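Gamma-glutamyl-gamma-aminobutyraldehyde dehydrogenase (Burkholderia cenocepacia, PDB 4LIH) probably oxidises aldehydes, among them gamma-glutamyl-gamma-aminobutyraldehyde, to carboxylic acids with NAD(P)+ as hydride acceptor. Local coordinates at residues Leu96-Ala99 and Ala100-Glu104. Numbering follows the deposited sequence.
Sequences LRWA and ALMRE
Leu96, Arg97, Trp98 and Ala99 each receive, on the backbone O, the N-H of the residue four places on: Ala100, Leu101, Met102 and Arg103. These four successive alpha-helical bonds span 2.8 to 3.0 Å and carry the last turns of helix 88-104 without a break. On its solvent-facing side, Arg97 reaches two turns ahead, an i to i+7 step, to Glu104: NH1 donates to OE2 at 3.0 Å in a salt bridge that is also a hydrogen bond, bent to 141° at the hydrogen. The carboxylate oxygen lies near the edge of the guanidinium but 26° out of its plane. A bend at chi2 turns the arginine chain along the helix, whereas Glu104 stays extended beyond CG. Leu101 CD2 lies over one guanidinium face, offset toward its rim, 3.6 Å from Arg97 NH2. The buried side packs on helix 206-218, which connects parallel strands 195-199 and 225-227 of the Rossmann-type sheet that, as in other aldehyde dehydrogenases, probably forms the coenzyme-binding domain. It carries an i to i+4 Met-aromatic contact. Met102 places CE over the five-membered ring of Trp98, 3.6 Å from its centroid, a CH-pi contact; SD stands farther above the same ring, 5.1 Å from the centroid. With CG anti to the backbone N (chi1 -178°), the Trp98 indole leans against helix 206-218, where NE1 is hydrogen-bonded to Val211 O, and stacks with Phe186. Arg103 heads instead for helix 121-142, where NE forms a salt bridge with Glu137, and Leu96 packs on Glu141 of a second subunit.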
ATOM      1  N   LEU A  96      17.047   7.230  16.661  1.00 10.45           N
ATOM      2  CA  LEU A  96      16.499   8.352  17.416  1.00 10.81           C
ATOM      3  C   LEU A  96      17.521   8.991  18.376  1.00 11.44           C
ATOM      4  O   LEU A  96      17.607  10.235  18.468  1.00 11.65           O
ATOM      5  CB  LEU A  96      15.198   7.953  18.166  1.00 10.88           C
ATOM      6  CG  LEU A  96      13.987   7.664  17.274  1.00 10.72           C
ATOM      7  CD1 LEU A  96      12.722   7.373  18.128  1.00 10.71           C
ATOM      8  CD2 LEU A  96      13.763   8.839  16.416  1.00 10.63           C
ATOM      9  N   ARG A  97      18.293   8.174  19.095  1.00 12.10           N
ATOM     10  CA  ARG A  97      19.281   8.724  19.992  1.00 12.95           C
ATOM     11  C   ARG A  97      20.364   9.522  19.240  1.00 12.23           C
ATOM     12  O   ARG A  97      20.855  10.518  19.720  1.00 12.04           O
ATOM     13  CB  ARG A  97      19.922   7.616  20.830  1.00 14.43           C
ATOM     14  CG  ARG A  97      21.029   8.076  21.751  1.00 16.45           C
ATOM     15  CD  ARG A  97      20.489   9.026  22.789  1.00 18.27           C
ATOM     16  NE  ARG A  97      21.525   9.564  23.666  1.00 20.69           N
ATOM     17  CZ  ARG A  97      21.502  10.778  24.193  1.00 21.55           C
ATOM     18  NH1 ARG A  97      20.518  11.609  23.923  1.00 22.78           N
ATOM     19  NH2 ARG A  97      22.503  11.176  24.965  1.00 23.70           N
ATOM     20  N   TRP A  98      20.727   9.074  18.049  1.00 11.45           N
ATOM     21  CA  TRP A  98      21.769   9.750  17.270  1.00 11.15           C
ATOM     22  C   TRP A  98      21.274  11.115  16.819  1.00 11.05           C
ATOM     23  O   TRP A  98      21.961  12.134  16.986  1.00 11.08           O
ATOM     24  CB  TRP A  98      22.140   8.875  16.080  1.00 10.92           C
ATOM     25  CG  TRP A  98      23.219   9.365  15.201  1.00 10.85           C
ATOM     26  CD1 TRP A  98      24.248  10.194  15.512  1.00 10.95           C
ATOM     27  CD2 TRP A  98      23.423   8.945  13.860  1.00 10.78           C
ATOM     28  NE1 TRP A  98      25.089  10.324  14.424  1.00 10.98           N
ATOM     29  CE2 TRP A  98      24.565   9.602  13.380  1.00 10.79           C
ATOM     30  CE3 TRP A  98      22.705   8.112  13.001  1.00 10.77           C
ATOM     31  CZ2 TRP A  98      25.053   9.399  12.099  1.00 10.71           C
ATOM     32  CZ3 TRP A  98      23.181   7.939  11.713  1.00 10.59           C
ATOM     33  CH2 TRP A  98      24.350   8.562  11.289  1.00 10.57           C
ATOM     34  N   ALA A  99      20.044  11.140  16.323  1.00 10.80           N
ATOM     35  CA  ALA A  99      19.410  12.365  15.936  1.00 10.72           C
ATOM     36  C   ALA A  99      19.260  13.329  17.102  1.00 10.84           C
ATOM     37  O   ALA A  99      19.532  14.525  16.939  1.00 10.98           O
ATOM     38  CB  ALA A  99      18.043  12.086  15.344  1.00 10.66           C
ATOM     39  N   ALA A 100      18.823  12.824  18.243  1.00 10.83           N
ATOM     40  CA  ALA A 100      18.791  13.640  19.491  1.00 11.13           C
ATOM     41  C   ALA A 100      20.158  14.264  19.788  1.00 11.41           C
ATOM     42  O   ALA A 100      20.254  15.442  20.158  1.00 11.42           O
ATOM     43  CB  ALA A 100      18.326  12.814  20.670  1.00 11.25           C
ATOM     44  N   LEU A 101      21.212  13.462  19.645  1.00 11.52           N
ATOM     45  CA  LEU A 101      22.563  13.976  19.812  1.00 11.87           C
ATOM     46  C   LEU A 101      22.887  15.059  18.799  1.00 11.68           C
ATOM     47  O   LEU A 101      23.449  16.105  19.163  1.00 11.78           O
ATOM     48  CB  LEU A 101      23.608  12.868  19.774  1.00 12.00           C
ATOM     49  CG  LEU A 101      23.678  11.987  21.030  1.00 12.40           C
ATOM     50  CD1 LEU A 101      24.468  10.737  20.725  1.00 12.40           C
ATOM     51  CD2 LEU A 101      24.308  12.700  22.207  1.00 12.69           C
ATOM     52  N   MET A 102      22.535  14.850  17.533  1.00 11.71           N
ATOM     53  CA  MET A 102      22.776  15.890  16.543  1.00 11.63           C
ATOM     54  C   MET A 102      22.120  17.185  17.015  1.00 11.96           C
ATOM     55  O   MET A 102      22.719  18.255  16.929  1.00 12.12           O
ATOM     56  CB  MET A 102      22.218  15.542  15.177  1.00 11.52           C
ATOM     57  CG  MET A 102      22.885  14.370  14.509  1.00 11.57           C
ATOM     58  SD  MET A 102      22.191  14.119  12.839  1.00 11.44           S
ATOM     59  CE  MET A 102      22.789  12.477  12.643  1.00 11.53           C
ATOM     60  N   ARG A 103      20.901  17.072  17.511  1.00 11.94           N
ATOM     61  CA  ARG A 103      20.172  18.216  17.966  1.00 12.33           C
ATOM     62  C   ARG A 103      20.829  18.867  19.207  1.00 13.07           C
ATOM     63  O   ARG A 103      20.894  20.095  19.308  1.00 12.76           O
ATOM     64  CB  ARG A 103      18.706  17.839  18.234  1.00 12.21           C
ATOM     65  CG  ARG A 103      17.955  17.543  16.960  1.00 11.86           C
ATOM     66  CD  ARG A 103      16.471  17.298  17.217  1.00 11.92           C
ATOM     67  NE  ARG A 103      15.769  16.881  15.997  1.00 11.70           N
ATOM     68  CZ  ARG A 103      15.309  17.705  15.048  1.00 11.86           C
ATOM     69  NH1 ARG A 103      15.451  19.041  15.125  1.00 12.08           N
ATOM     70  NH2 ARG A 103      14.697  17.192  13.994  1.00 11.69           N
ATOM     71  N   GLU A 104      21.320  18.050  20.125  1.00 14.45           N
ATOM     72  CA  GLU A 104      22.026  18.540  21.303  1.00 15.74           C
ATOM     73  C   GLU A 104      23.307  19.303  20.901  1.00 15.17           C
ATOM     74  O   GLU A 104      23.701  20.278  21.536  1.00 15.39           O
ATOM     75  CB  GLU A 104      22.426  17.386  22.213  1.00 17.97           C
ATOM     76  CG  GLU A 104      21.299  16.777  23.022  1.00 20.58           C
ATOM     77  CD  GLU A 104      21.810  15.620  23.844  1.00 22.67           C
ATOM     78  OE1 GLU A 104      22.904  15.767  24.397  1.00 25.26           O
ATOM     79  OE2 GLU A 104      21.131  14.572  23.908  1.00 26.61           O
TER